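Local coordinates for MW1564 protein (Staphylococcus aureus, PDB 3NTV), which probably transfers a methyl group from S-adenosylmethionine to a hydroxyl of an acceptor such as caffeoyl-CoA, as a putative O-methyltransferase of Rossmann-like fold, at residues 50-55 and 80-85; 57-62 and 220-225; 72-77 and 95-100; 136-141 and 160-165. All blocks are in the same frame, centred on the assembly; numbering follows the deposited sequence. Where two conformers were deposited one is given.

Contact 1: residues 50-55 and 80-85. With SO4 (sulfate ion), chain C.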
loop_
_atom_site.group_PDB
_atom_site.type_symbol
_atom_site.label_atom_id
_atom_site.label_comp_id
_atom_site.label_asym_id
_atom_site.label_seq_id
_atom_site.Cartn_x
_atom_site.Cartn_y
_atom_site.Cartn_z
ATOM N N ASN A 50 -2.090 -5.463 -27.761
ATOM C CA ASN A 50 -1.986 -4.239 -28.570
ATOM C C ASN A 50 -0.955 -3.181 -28.146
ATOM O O ASN A 50 -1.031 -2.044 -28.626
ATOM C CB ASN A 50 -3.377 -3.621 -28.772
ATOM C CG ASN A 50 -4.359 -4.562 -29.430
ATOM O OD1 ASN A 50 -5.149 -5.240 -28.763
ATOM N ND2 ASN A 50 -4.301 -4.655 -30.753
ATOM N N GLU A 51 0.022 -3.552 -27.287
ATOM C CA GLU A 51 1.089 -2.660 -26.782
ATOM C C GLU A 51 0.475 -1.418 -26.126
ATOM O O GLU A 51 0.915 -0.286 -26.359
ATOM C CB GLU A 51 2.091 -2.266 -27.898
ATOM C CG GLU A 51 2.775 -3.429 -28.598
ATOM C CD GLU A 51 3.169 -3.140 -30.035
ATOM O OE1 GLU A 51 4.117 -2.350 -30.249
ATOM O OE2 GLU A 51 2.527 -3.706 -30.949
ATOM N N VAL A 52 -0.603 -1.637 -25.363
ATOM C CA VAL A 52 -1.306 -0.570 -24.678
ATOM C C VAL A 52 -0.918 -0.681 -23.201
ATOM O O VAL A 52 -1.112 -1.737 -22.597
ATOM C CB VAL A 52 -2.845 -0.625 -24.892
ATOM C CG1 VAL A 52 -3.517 0.551 -24.214
ATOM C CG2 VAL A 52 -3.207 -0.649 -26.376
ATOM N N PRO A 53 -0.320 0.357 -22.605
ATOM C CA PRO A 53 0.047 0.234 -21.186
ATOM C C PRO A 53 -1.180 0.380 -20.284
ATOM O O PRO A 53 -1.934 1.325 -20.462
ATOM C CB PRO A 53 1.031 1.389 -20.980
ATOM C CG PRO A 53 0.612 2.427 -21.969
ATOM C CD PRO A 53 -0.000 1.698 -23.141
ATOM N N ILE A 54 -1.424 -0.569 -19.383
ATOM C CA ILE A 54 -2.509 -0.414 -18.400
ATOM C C ILE A 54 -1.892 -0.503 -17.020
ATOM O O ILE A 54 -0.815 -1.076 -16.878
ATOM C CB ILE A 54 -3.828 -1.233 -18.551
ATOM C CG1 ILE A 54 -3.630 -2.755 -18.380
ATOM C CG2 ILE A 54 -4.613 -0.838 -19.823
ATOM C CD1 ILE A 54 -4.858 -3.517 -17.936
ATOM N N VAL A 55 -2.561 0.081 -16.014
ATOM C CA VAL A 55 -2.099 0.053 -14.623
ATOM C C VAL A 55 -1.907 -1.419 -14.189
ATOM O O VAL A 55 -2.734 -2.263 -14.537
ATOM C CB VAL A 55 -3.124 0.801 -13.718
ATOM C CG1 VAL A 55 -2.717 0.761 -12.246
ATOM C CG2 VAL A 55 -3.302 2.247 -14.188
ATOM N N THR A 80 -4.818 8.145 -19.588
ATOM C CA THR A 80 -5.398 6.825 -19.693
ATOM C C THR A 80 -5.015 6.171 -21.002
ATOM O O THR A 80 -4.777 6.847 -22.008
ATOM C CB THR A 80 -6.915 6.831 -19.493
ATOM O OG1 THR A 80 -7.305 5.474 -19.311
ATOM C CG2 THR A 80 -7.693 7.480 -20.658
ATOM N N ALA A 81 -4.946 4.856 -20.974
ATOM C CA ALA A 81 -4.684 4.104 -22.168
ATOM C C ALA A 81 -6.037 3.692 -22.772
ATOM O O ALA A 81 -6.325 4.054 -23.913
ATOM C CB ALA A 81 -3.849 2.902 -21.835
ATOM N N ILE A 82 -6.888 2.988 -22.004
ATOM C CA ILE A 82 -8.180 2.526 -22.519
ATOM C C ILE A 82 -9.371 2.765 -21.560
ATOM O O ILE A 82 -10.435 2.190 -21.785
ATOM C CB ILE A 82 -8.088 1.019 -22.922
ATOM C CG1 ILE A 82 -7.797 0.096 -21.697
ATOM C CG2 ILE A 82 -7.125 0.796 -24.092
ATOM C CD1 ILE A 82 -7.802 -1.455 -21.952
ATOM N N GLY A 83 -9.174 3.557 -20.506
ATOM C CA GLY A 83 -10.219 3.807 -19.508
ATOM C C GLY A 83 -10.310 2.704 -18.466
ATOM O O GLY A 83 -11.246 2.665 -17.668
ATOM N N TYR A 84 -9.322 1.794 -18.451
ATOM C CA TYR A 84 -9.333 0.662 -17.531
ATOM C C TYR A 84 -9.335 1.100 -16.063
ATOM O O TYR A 84 -10.205 0.674 -15.297
ATOM C CB TYR A 84 -8.167 -0.283 -17.874
ATOM C CG TYR A 84 -7.915 -1.362 -16.855
ATOM C CD1 TYR A 84 -8.607 -2.566 -16.900
ATOM C CD2 TYR A 84 -6.941 -1.203 -15.872
ATOM C CE1 TYR A 84 -8.356 -3.577 -15.970
ATOM C CE2 TYR A 84 -6.684 -2.199 -14.939
ATOM C CZ TYR A 84 -7.395 -3.387 -14.990
ATOM O OH TYR A 84 -7.105 -4.375 -14.082
ATOM N N SER A 85 -8.398 1.979 -15.660
ATOM C CA SER A 85 -8.401 2.375 -14.253
ATOM C C SER A 85 -9.645 3.159 -13.880
ATOM O O SER A 85 -10.172 2.935 -12.786
ATOM C CB SER A 85 -7.140 3.147 -13.873
ATOM O OG SER A 85 -7.079 4.326 -14.652
HETATM S S SO4 C . -5.633 2.676 -17.909
HETATM O O1 SO4 C . -6.565 3.424 -17.032
HETATM O O2 SO4 C . -6.383 2.234 -19.075
HETATM O O3 SO4 C . -4.539 3.588 -18.331
HETATM O O4 SO4 C . -5.033 1.594 -17.106
#

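Contact 2: residues 57-62 and 220-225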
loop_
_atom_site.group_PDB
_atom_site.type_symbol
_atom_site.label_atom_id
_atom_site.label_comp_id
_atom_site.label_asym_id
_atom_site.label_seq_id
_atom_site.Cartn_x
_atom_site.Cartn_y
_atom_site.Cartn_z
ATOM N N ARG A 57 -2.012 -4.822 -11.985
ATOM C CA ARG A 57 -3.045 -5.382 -11.136
ATOM C C ARG A 57 -2.886 -5.123 -9.635
ATOM O O ARG A 57 -3.849 -4.708 -8.990
ATOM C CB ARG A 57 -3.226 -6.885 -11.407
ATOM C CG ARG A 57 -4.350 -7.514 -10.578
ATOM C CD ARG A 57 -5.733 -6.971 -10.973
ATOM N NE ARG A 57 -6.786 -7.466 -10.087
ATOM C CZ ARG A 57 -7.466 -8.589 -10.276
ATOM N NH1 ARG A 57 -7.206 -9.363 -11.325
ATOM N NH2 ARG A 57 -8.391 -8.963 -9.406
ATOM N N LEU A 58 -1.705 -5.412 -9.069
ATOM C CA LEU A 58 -1.558 -5.232 -7.620
ATOM C C LEU A 58 -1.603 -3.763 -7.232
ATOM O O LEU A 58 -2.169 -3.415 -6.195
ATOM C CB LEU A 58 -0.295 -5.939 -7.084
ATOM C CG LEU A 58 -0.295 -7.474 -7.283
ATOM C CD1 LEU A 58 0.982 -8.088 -6.731
ATOM C CD2 LEU A 58 -1.511 -8.139 -6.624
ATOM N N THR A 59 -1.059 -2.900 -8.094
ATOM C CA THR A 59 -1.114 -1.432 -7.866
ATOM C C THR A 59 -2.584 -0.983 -7.888
ATOM O O THR A 59 -3.030 -0.247 -7.004
ATOM C CB THR A 59 -0.355 -0.720 -9.004
ATOM O OG1 THR A 59 1.050 -0.979 -8.807
ATOM C CG2 THR A 59 -0.612 0.790 -9.019
ATOM N N LEU A 60 -3.331 -1.414 -8.901
ATOM C CA LEU A 60 -4.746 -1.058 -9.005
ATOM C C LEU A 60 -5.512 -1.523 -7.789
ATOM O O LEU A 60 -6.287 -0.759 -7.238
ATOM C CB LEU A 60 -5.357 -1.670 -10.274
ATOM C CG LEU A 60 -6.852 -1.466 -10.383
ATOM C CD1 LEU A 60 -7.165 -0.119 -11.016
ATOM C CD2 LEU A 60 -7.494 -2.640 -11.077
ATOM N N ASP A 61 -5.294 -2.771 -7.345
ATOM C CA ASP A 61 -6.045 -3.274 -6.201
ATOM C C ASP A 61 -5.729 -2.571 -4.877
ATOM O O ASP A 61 -6.622 -2.385 -4.052
ATOM C CB ASP A 61 -5.977 -4.793 -6.138
ATOM C CG ASP A 61 -6.785 -5.466 -7.246
ATOM O OD1 ASP A 61 -7.627 -4.776 -7.890
ATOM O OD2 ASP A 61 -6.615 -6.674 -7.443
ATOM N N LEU A 62 -4.502 -2.077 -4.738
ATOM C CA LEU A 62 -4.154 -1.253 -3.594
ATOM C C LEU A 62 -4.910 0.087 -3.662
ATOM O O LEU A 62 -5.469 0.521 -2.650
ATOM C CB LEU A 62 -2.637 -0.978 -3.530
ATOM C CG LEU A 62 -2.197 0.067 -2.474
ATOM C CD1 LEU A 62 -2.567 -0.374 -1.033
ATOM C CD2 LEU A 62 -0.680 0.239 -2.520
ATOM N N ASN A 220 7.931 -0.289 -3.548
ATOM C CA ASN A 220 8.522 -0.953 -4.718
ATOM C C ASN A 220 7.664 -2.144 -5.117
ATOM O O ASN A 220 8.001 -3.319 -4.883
ATOM C CB ASN A 220 10.002 -1.326 -4.533
ATOM C CG ASN A 220 10.261 -2.235 -3.369
ATOM O OD1 ASN A 220 9.591 -2.155 -2.337
ATOM N ND2 ASN A 220 11.206 -3.146 -3.536
ATOM N N ILE A 221 6.499 -1.819 -5.639
ATOM C CA ILE A 221 5.546 -2.769 -6.187
ATOM C C ILE A 221 5.390 -2.368 -7.627
ATOM O O ILE A 221 5.332 -1.170 -7.922
ATOM C CB ILE A 221 4.163 -2.799 -5.470
ATOM C CG1 ILE A 221 3.460 -1.414 -5.385
ATOM C CG2 ILE A 221 4.260 -3.511 -4.131
ATOM C CD1 ILE A 221 1.897 -1.506 -5.326
ATOM N N ASP A 222 5.366 -3.359 -8.537
ATOM C CA ASP A 222 5.130 -3.105 -9.962
ATOM C C ASP A 222 6.116 -2.037 -10.500
ATOM O O ASP A 222 7.325 -2.224 -10.368
ATOM C CB ASP A 222 3.631 -2.723 -10.163
ATOM C CG ASP A 222 2.656 -3.824 -9.771
ATOM O OD1 ASP A 222 2.955 -5.013 -10.042
ATOM O OD2 ASP A 222 1.570 -3.498 -9.252
ATOM N N ASP A 223 5.617 -0.905 -11.018
ATOM C CA ASP A 223 6.455 0.172 -11.557
ATOM C C ASP A 223 6.882 1.194 -10.516
ATOM O O ASP A 223 7.494 2.200 -10.880
ATOM C CB ASP A 223 5.668 0.886 -12.665
ATOM C CG ASP A 223 5.395 0.023 -13.869
ATOM O OD1 ASP A 223 6.299 -0.740 -14.261
ATOM O OD2 ASP A 223 4.274 0.115 -14.421
ATOM N N GLY A 224 6.515 0.963 -9.256
ATOM C CA GLY A 224 6.796 1.893 -8.167
ATOM C C GLY A 224 5.578 2.777 -7.936
ATOM O O GLY A 224 4.972 3.257 -8.901
ATOM N N LEU A 225 5.180 2.970 -6.667
ATOM C CA LEU A 225 4.007 3.776 -6.341
ATOM C C LEU A 225 4.297 4.712 -5.180
ATOM O O LEU A 225 4.999 4.318 -4.248
ATOM C CB LEU A 225 2.831 2.827 -5.972
ATOM C CG LEU A 225 1.431 3.470 -5.874
ATOM C CD1 LEU A 225 0.929 3.898 -7.248
ATOM C CD2 LEU A 225 0.428 2.502 -5.266
HETATM O O HOH W 1 0.599 -6.422 -10.453
HETATM O O HOH W 2 2.810 0.374 -10.458
#

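Contact 3: residues 72-77 and 95-100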
loop_
_atom_site.group_PDB
_atom_site.type_symbol
_atom_site.label_atom_id
_atom_site.label_comp_id
_atom_site.label_asym_id
_atom_site.label_seq_id
_atom_site.Cartn_x
_atom_site.Cartn_y
_atom_site.Cartn_z
ATOM N N VAL A 72 -13.429 7.721 -0.913
ATOM C CA VAL A 72 -13.183 8.580 -2.061
ATOM C C VAL A 72 -14.392 8.583 -2.970
ATOM O O VAL A 72 -14.921 7.529 -3.316
ATOM C CB VAL A 72 -11.904 8.087 -2.795
ATOM C CG1 VAL A 72 -11.765 8.707 -4.186
ATOM C CG2 VAL A 72 -10.669 8.379 -1.956
ATOM N N LYS A 73 -14.829 9.795 -3.361
ATOM C CA LYS A 73 -15.966 9.951 -4.246
ATOM C C LYS A 73 -15.558 10.582 -5.573
ATOM O O LYS A 73 -16.072 10.170 -6.600
ATOM C CB LYS A 73 -17.078 10.802 -3.583
ATOM C CG LYS A 73 -17.667 10.187 -2.288
ATOM C CD LYS A 73 -18.199 8.784 -2.480
ATOM C CE LYS A 73 -18.708 8.223 -1.168
ATOM N NZ LYS A 73 -19.074 6.788 -1.297
ATOM N N ASN A 74 -14.681 11.605 -5.549
ATOM C CA ASN A 74 -14.305 12.323 -6.771
ATOM C C ASN A 74 -12.852 12.102 -7.058
ATOM O O ASN A 74 -11.994 12.461 -6.245
ATOM C CB ASN A 74 -14.572 13.830 -6.600
ATOM C CG ASN A 74 -16.032 14.222 -6.593
ATOM O OD1 ASN A 74 -16.900 13.561 -7.176
ATOM N ND2 ASN A 74 -16.303 15.404 -6.063
ATOM N N ILE A 75 -12.565 11.523 -8.236
ATOM C CA ILE A 75 -11.190 11.220 -8.643
ATOM C C ILE A 75 -10.818 12.012 -9.885
ATOM O O ILE A 75 -11.613 12.088 -10.821
ATOM C CB ILE A 75 -11.028 9.695 -8.904
ATOM C CG1 ILE A 75 -11.382 8.886 -7.636
ATOM C CG2 ILE A 75 -9.626 9.323 -9.390
ATOM C CD1 ILE A 75 -11.698 7.424 -7.915
ATOM N N LEU A 76 -9.570 12.500 -9.934
ATOM C CA LEU A 76 -9.027 13.156 -11.131
ATOM C C LEU A 76 -7.840 12.327 -11.571
ATOM O O LEU A 76 -6.924 12.107 -10.775
ATOM C CB LEU A 76 -8.584 14.604 -10.823
ATOM C CG LEU A 76 -7.885 15.355 -11.985
ATOM C CD1 LEU A 76 -8.822 15.541 -13.159
ATOM C CD2 LEU A 76 -7.406 16.732 -11.502
ATOM N N GLU A 77 -7.849 11.862 -12.822
ATOM C CA GLU A 77 -6.753 11.061 -13.367
ATOM C C GLU A 77 -6.116 11.813 -14.506
ATOM O O GLU A 77 -6.818 12.410 -15.338
ATOM C CB GLU A 77 -7.238 9.725 -13.943
ATOM C CG GLU A 77 -8.075 8.847 -13.043
ATOM C CD GLU A 77 -8.453 7.568 -13.765
ATOM O OE1 GLU A 77 -8.121 6.480 -13.256
ATOM O OE2 GLU A 77 -9.009 7.655 -14.882
ATOM N N ASP A 95 -21.706 6.036 -6.537
ATOM C CA ASP A 95 -21.513 7.464 -6.257
ATOM C C ASP A 95 -20.094 7.976 -6.579
ATOM O O ASP A 95 -19.773 9.140 -6.298
ATOM C CB ASP A 95 -21.938 7.821 -4.826
ATOM C CG ASP A 95 -21.236 7.078 -3.717
ATOM O OD1 ASP A 95 -20.286 6.324 -4.014
ATOM O OD2 ASP A 95 -21.619 7.273 -2.541
ATOM N N ILE A 96 -19.253 7.120 -7.171
ATOM C CA ILE A 96 -17.895 7.563 -7.536
ATOM C C ILE A 96 -17.928 8.252 -8.877
ATOM O O ILE A 96 -18.573 7.778 -9.810
ATOM C CB ILE A 96 -16.868 6.406 -7.505
ATOM C CG1 ILE A 96 -16.562 6.059 -6.035
ATOM C CG2 ILE A 96 -15.542 6.753 -8.267
ATOM C CD1 ILE A 96 -15.860 4.737 -5.836
ATOM N N HIS A 97 -17.213 9.361 -8.968
ATOM C CA HIS A 97 -17.044 10.117 -10.198
ATOM C C HIS A 97 -15.572 10.097 -10.563
ATOM O O HIS A 97 -14.738 10.378 -9.713
ATOM C CB HIS A 97 -17.488 11.594 -10.005
ATOM C CG HIS A 97 -16.985 12.480 -11.114
ATOM N ND1 HIS A 97 -17.645 12.550 -12.327
ATOM C CD2 HIS A 97 -15.816 13.167 -11.211
ATOM C CE1 HIS A 97 -16.892 13.317 -13.104
ATOM N NE2 HIS A 97 -15.769 13.695 -12.478
ATOM N N VAL A 98 -15.252 9.909 -11.849
ATOM C CA VAL A 98 -13.867 9.989 -12.297
ATOM C C VAL A 98 -13.798 10.977 -13.468
ATOM O O VAL A 98 -14.546 10.831 -14.445
ATOM C CB VAL A 98 -13.303 8.612 -12.748
ATOM C CG1 VAL A 98 -11.824 8.738 -13.156
ATOM C CG2 VAL A 98 -13.474 7.552 -11.654
ATOM N N THR A 99 -12.899 11.960 -13.365
ATOM C CA THR A 99 -12.567 12.855 -14.462
ATOM C C THR A 99 -11.188 12.378 -14.949
ATOM O O THR A 99 -10.247 12.286 -14.141
ATOM C CB THR A 99 -12.546 14.325 -14.038
ATOM O OG1 THR A 99 -13.896 14.747 -13.829
ATOM C CG2 THR A 99 -11.973 15.230 -15.141
ATOM N N THR A 100 -11.090 12.056 -16.255
ATOM C CA THR A 100 -9.832 11.594 -16.853
ATOM C C THR A 100 -9.419 12.512 -17.995
ATOM O O THR A 100 -10.193 12.713 -18.934
ATOM C CB THR A 100 -9.939 10.126 -17.328
ATOM O OG1 THR A 100 -10.503 9.321 -16.305
ATOM C CG2 THR A 100 -8.592 9.538 -17.692
HETATM O O HOH W 3 -18.994 11.732 -6.719
#

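Contact 4: residues 136-141 and 160-165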
loop_
_atom_site.group_PDB
_atom_site.type_symbol
_atom_site.label_atom_id
_atom_site.label_comp_id
_atom_site.label_asym_id
_atom_site.label_seq_id
_atom_site.Cartn_x
_atom_site.Cartn_y
_atom_site.Cartn_z
ATOM N N GLU A 136 -9.393 24.763 -16.225
ATOM C CA GLU A 136 -10.730 25.347 -16.311
ATOM C C GLU A 136 -11.828 24.379 -16.775
ATOM O O GLU A 136 -13.011 24.717 -16.713
ATOM C CB GLU A 136 -10.702 26.607 -17.219
ATOM C CG GLU A 136 -9.964 27.787 -16.599
ATOM C CD GLU A 136 -10.426 28.279 -15.236
ATOM O OE1 GLU A 136 -11.654 28.310 -14.976
ATOM O OE2 GLU A 136 -9.547 28.662 -14.430
ATOM N N ASN A 137 -11.446 23.189 -17.248
ATOM C CA ASN A 137 -12.408 22.182 -17.689
ATOM C C ASN A 137 -12.675 21.144 -16.606
ATOM O O ASN A 137 -13.592 20.342 -16.754
ATOM C CB ASN A 137 -11.963 21.536 -18.991
ATOM C CG ASN A 137 -11.938 22.540 -20.122
ATOM O OD1 ASN A 137 -12.835 23.382 -20.252
ATOM N ND2 ASN A 137 -10.879 22.518 -20.919
ATOM N N VAL A 138 -11.882 21.167 -15.530
ATOM C CA VAL A 138 -12.044 20.187 -14.432
ATOM C C VAL A 138 -12.233 20.816 -13.059
ATOM O O VAL A 138 -12.400 20.092 -12.068
ATOM C CB VAL A 138 -10.862 19.166 -14.428
ATOM C CG1 VAL A 138 -10.657 18.522 -15.804
ATOM C CG2 VAL A 138 -9.557 19.782 -13.909
ATOM N N ASN A 139 -12.189 22.151 -12.973
ATOM C CA ASN A 139 -12.288 22.833 -11.690
ATOM C C ASN A 139 -13.722 23.055 -11.174
ATOM O O ASN A 139 -13.923 23.918 -10.317
ATOM C CB ASN A 139 -11.505 24.140 -11.718
ATOM C CG ASN A 139 -12.075 25.181 -12.659
ATOM O OD1 ASN A 139 -12.911 24.894 -13.519
ATOM N ND2 ASN A 139 -11.630 26.413 -12.489
ATOM N N ASP A 140 -14.693 22.261 -11.648
ATOM C CA ASP A 140 -16.087 22.319 -11.210
ATOM C C ASP A 140 -16.306 21.419 -9.972
ATOM O O ASP A 140 -17.406 21.348 -9.444
ATOM C CB ASP A 140 -17.034 21.896 -12.350
ATOM C CG ASP A 140 -16.747 20.523 -12.956
ATOM O OD1 ASP A 140 -15.565 20.223 -13.216
ATOM O OD2 ASP A 140 -17.711 19.752 -13.168
ATOM N N LYS A 141 -15.268 20.695 -9.551
ATOM C CA LYS A 141 -15.360 19.775 -8.425
ATOM C C LYS A 141 -14.166 19.923 -7.527
ATOM O O LYS A 141 -13.103 20.393 -7.963
ATOM C CB LYS A 141 -15.353 18.320 -8.948
ATOM C CG LYS A 141 -16.624 17.911 -9.662
ATOM C CD LYS A 141 -16.425 16.633 -10.438
ATOM C CE LYS A 141 -17.552 16.385 -11.410
ATOM N NZ LYS A 141 -18.845 16.120 -10.722
ATOM N N GLU A 160 1.481 20.625 -9.575
ATOM C CA GLU A 160 1.260 22.020 -9.153
ATOM C C GLU A 160 -0.073 22.595 -9.663
ATOM O O GLU A 160 -0.762 23.293 -8.921
ATOM C CB GLU A 160 2.423 22.921 -9.618
ATOM C CG GLU A 160 3.771 22.575 -9.006
ATOM C CD GLU A 160 4.949 23.335 -9.586
ATOM O OE1 GLU A 160 5.020 23.482 -10.828
ATOM O OE2 GLU A 160 5.833 23.738 -8.797
ATOM N N ILE A 161 -0.453 22.278 -10.914
ATOM C CA ILE A 161 -1.693 22.790 -11.513
ATOM C C ILE A 161 -2.956 22.265 -10.830
ATOM O O ILE A 161 -3.883 23.036 -10.592
ATOM C CB ILE A 161 -1.755 22.507 -13.050
ATOM C CG1 ILE A 161 -0.678 23.294 -13.833
ATOM C CG2 ILE A 161 -3.150 22.779 -13.652
ATOM C CD1 ILE A 161 -0.453 22.756 -15.280
ATOM N N TYR A 162 -3.008 20.937 -10.559
ATOM C CA TYR A 162 -4.238 20.290 -10.122
ATOM C C TYR A 162 -4.450 20.102 -8.631
ATOM O O TYR A 162 -5.604 20.055 -8.200
ATOM C CB TYR A 162 -4.461 18.966 -10.905
ATOM C CG TYR A 162 -4.626 19.200 -12.397
ATOM C CD1 TYR A 162 -5.804 19.744 -12.913
ATOM C CD2 TYR A 162 -3.569 18.977 -13.279
ATOM C CE1 TYR A 162 -5.944 20.005 -14.276
ATOM C CE2 TYR A 162 -3.696 19.244 -14.646
ATOM C CZ TYR A 162 -4.888 19.758 -15.138
ATOM O OH TYR A 162 -5.058 19.990 -16.482
ATOM N N THR A 163 -3.363 20.070 -7.841
ATOM C CA THR A 163 -3.482 19.928 -6.382
ATOM C C THR A 163 -4.287 21.009 -5.690
ATOM O O THR A 163 -4.957 20.667 -4.734
ATOM C CB THR A 163 -2.180 19.566 -5.695
ATOM O OG1 THR A 163 -1.185 20.544 -5.972
ATOM C CG2 THR A 163 -1.700 18.181 -6.059
ATOM N N PRO A 164 -4.371 22.272 -6.170
ATOM C CA PRO A 164 -5.289 23.231 -5.527
ATOM C C PRO A 164 -6.756 22.750 -5.513
ATOM O O PRO A 164 -7.561 23.254 -4.721
ATOM C CB PRO A 164 -5.162 24.477 -6.425
ATOM C CG PRO A 164 -3.797 24.388 -6.995
ATOM C CD PRO A 164 -3.652 22.916 -7.296
ATOM N N LEU A 165 -7.124 21.784 -6.397
ATOM C CA LEU A 165 -8.483 21.230 -6.470
ATOM C C LEU A 165 -8.658 20.009 -5.557
ATOM O O LEU A 165 -9.734 19.410 -5.553
ATOM C CB LEU A 165 -8.811 20.796 -7.901
ATOM C CG LEU A 165 -8.675 21.843 -8.992
ATOM C CD1 LEU A 165 -8.989 21.226 -10.320
ATOM C CD2 LEU A 165 -9.618 23.012 -8.726
#

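Contact 1: residues 50-55 and 80-85
I54 lies over one face of the Y84 ring. Its CD1 methyl sits 3.6 Å from the ring centroid and only 7° off the ring normal, a CH-pi contact. The two side chains cross at about a right angle, and the CD1 end of the isoleucine makes the closest approach to the ring. With CG1 of I54 between the backbone N and the carbonyl carbon (chi1 66°), CD1 reaches the ring, while CG2, anti to the carbonyl carbon, packs on CG1 of I82 at 3.8 Å. Y84 is fixed at its far end as well, because OH is hydrogen-bonded to E41 and R44. Further along the 50-55 loop, V52 puts CG1 against both CB of A81 and CG2 of I82, the latter at 3.6 Å. V55 reaches CB of S85 with CG2. The 80-85 segment is the turn that follows the first strand of the Rossmann-like sheet and enters helix 84-90, with G83 at the N-cap. OG1 of T80 accepts from G83 N, an ST motif. In methyltransferases of this class the turn usually belongs to the S-adenosylmethionine site. Here it holds a sulfate, probably from the crystallisation liquor. O2 takes N-H bonds from I82 and Y84, and O3 takes one from A81 N at 3.0 Å. O1 is met by S85 N at 2.7 Å. From the opposite segment V55 N reaches O4 at 3.1 Å, in a nearly straight hydrogen bond (N-H...O 167°).

Contact 2: residues 57-62 and 220-225
D222 reaches from its turn to the start of helix 57-70, where T59 receives it. CB of D222 already lies 3.4 Å from OG1 of T59. CG is anti to the carbonyl carbon (chi1 -62°), which carries the carboxylate toward the helix. At the tip, OD2 accepts from T59 OG1 at 2.6 Å, using the lone pair that faces away from OD1. The same oxygen takes a weak bond from T59 N at 2.9 Å. OD1 accepts from a water, and that water accepts from L58 N at 2.9 Å between water O and N. A second water donates to T59 OG1 and accepts from D223 N. The segment 220-225 carries a type II' beta turn from I221 to G224. Beside the polar group, CD2 of L62 packs on CD2 of L225 at 3.7 Å, and CD1 of I221 lies against OG1 of T59. I221 also packs on I221 of the second subunit, so the contact borders the dimer interface. One carboxylate thus serves a hydroxyl, a main-chain N-H and a water-bridged N-H of the first helical turn. The nearby helix N-terminus would probably favour its negative charge.

Contact 3: residues 72-77 and 95-100
Strands 74-77 and 97-100 run parallel, 4.7 Å apart at closest approach and with 17° between their directions. K73 O accepts from H97 N, I75 N donates to H97 O, I75 O accepts from T99 N, and E77 N donates to T99 O. On the face that carries I75 and E77, I75 and V98 lie side by side and point the same way. CD1 of I75 also meets CG2 of I96 at 3.9 Å. E77 stretches beyond CG until OE2 accepts from T100 OG1 at 2.7 Å, through the lone pair turned away from OE1. S86 OG is also bonded to OE2, and S85 OG probably to OE1. CG1 of V98 packs against the same carboxylate, 3.5 Å from OE2. The other face carries N74, L76, H97 and T99. There OD1 of N74 touches CB of H97, with the amide and ring planes almost perpendicular at 88°, while ND2 bonds to V142 O. NE2 of H97 and OG1 of T99 share a short hydrogen bond in the ring plane. CD1 of L76 packs on CG2 of T99 at 3.7 Å. At the strand entry K73 bends at chi2 (-55°), bringing NZ to D95 OD2 at 2.9 Å in a salt bridge. D95 OD1 is also held by S93. The two strands are joined through helix 84-90 in a beta-alpha-beta unit. The salt bridge lies at their solvent-facing start. E77, by contrast, is a buried acid whose charge is probably stabilised by hydrogen bonds from T100, S85 and S86. In this conformer its side chain lies about 5 Å from the sulfate.

Contact 4: residues 136-141 and 160-165
The Y162 ring meets V138 at its edge: CG2 of the valine lies near the ring plane, 3.6 Å from CE1. One face of the ring is covered by its own neighbour I161, whose CG2 sits over the centre, 3.6 Å above the plane. V138 and Y162 cross at about a right angle, and CG2 is the valine atom that touches the ring. That methyl lies between the backbone N and the carbonyl carbon of V138 (chi1 -52° for CG1), and it also reaches CD1 of L165 at 3.9 Å. Y162 OH is bonded to A131 O. The contact joins the short, weakly bonded helix 135-138 to the C-terminal part of helix 155-162, on one face of the Rossmann-like sheet. Strand 143-149 lies between these helices in the chain; L76 of strand 74-78 and I101 of strand 97-102 pack on Y162. L165 continues the apolar patch: CD2 packs on CB of N139 at 3.7 Å, while CD1 approaches CA of the same residue. The amide of N139 leads away from this patch. Its ND2 donates to E136 OE1 at 3.1 Å, coming from above the carboxylate plane, 59° out of it. No hydrogen bond crosses between the segments. L165 N instead bonds to Y162 O, 2.9 Å away, closing the turn that brings the leucine side chain back toward V138.

All four contacts belong to one Rossmann-like domain. Contacts 1 and 3 share the beta-alpha-beta unit of strand 74-78, helix 84-90 and strand 97-102. Their centres are 17 Å apart, and T80 packs on T100 between them. Contact 1 touches contact 2 through Y84 and L60, with centres 15 Å apart, and the segments of the two alternate along the chain. Contact 4 follows contact 3 in the sequence and packs on it, 13 Å away between centres, through V138 and Y162. Contacts 3 and 4 are both nested in the long loop closed by contact 2. Contacts 2 and 4 have centres 26 Å apart. The set thus runs from the dimer interface past the probable cofactor site to the opposite side of the chain's centre.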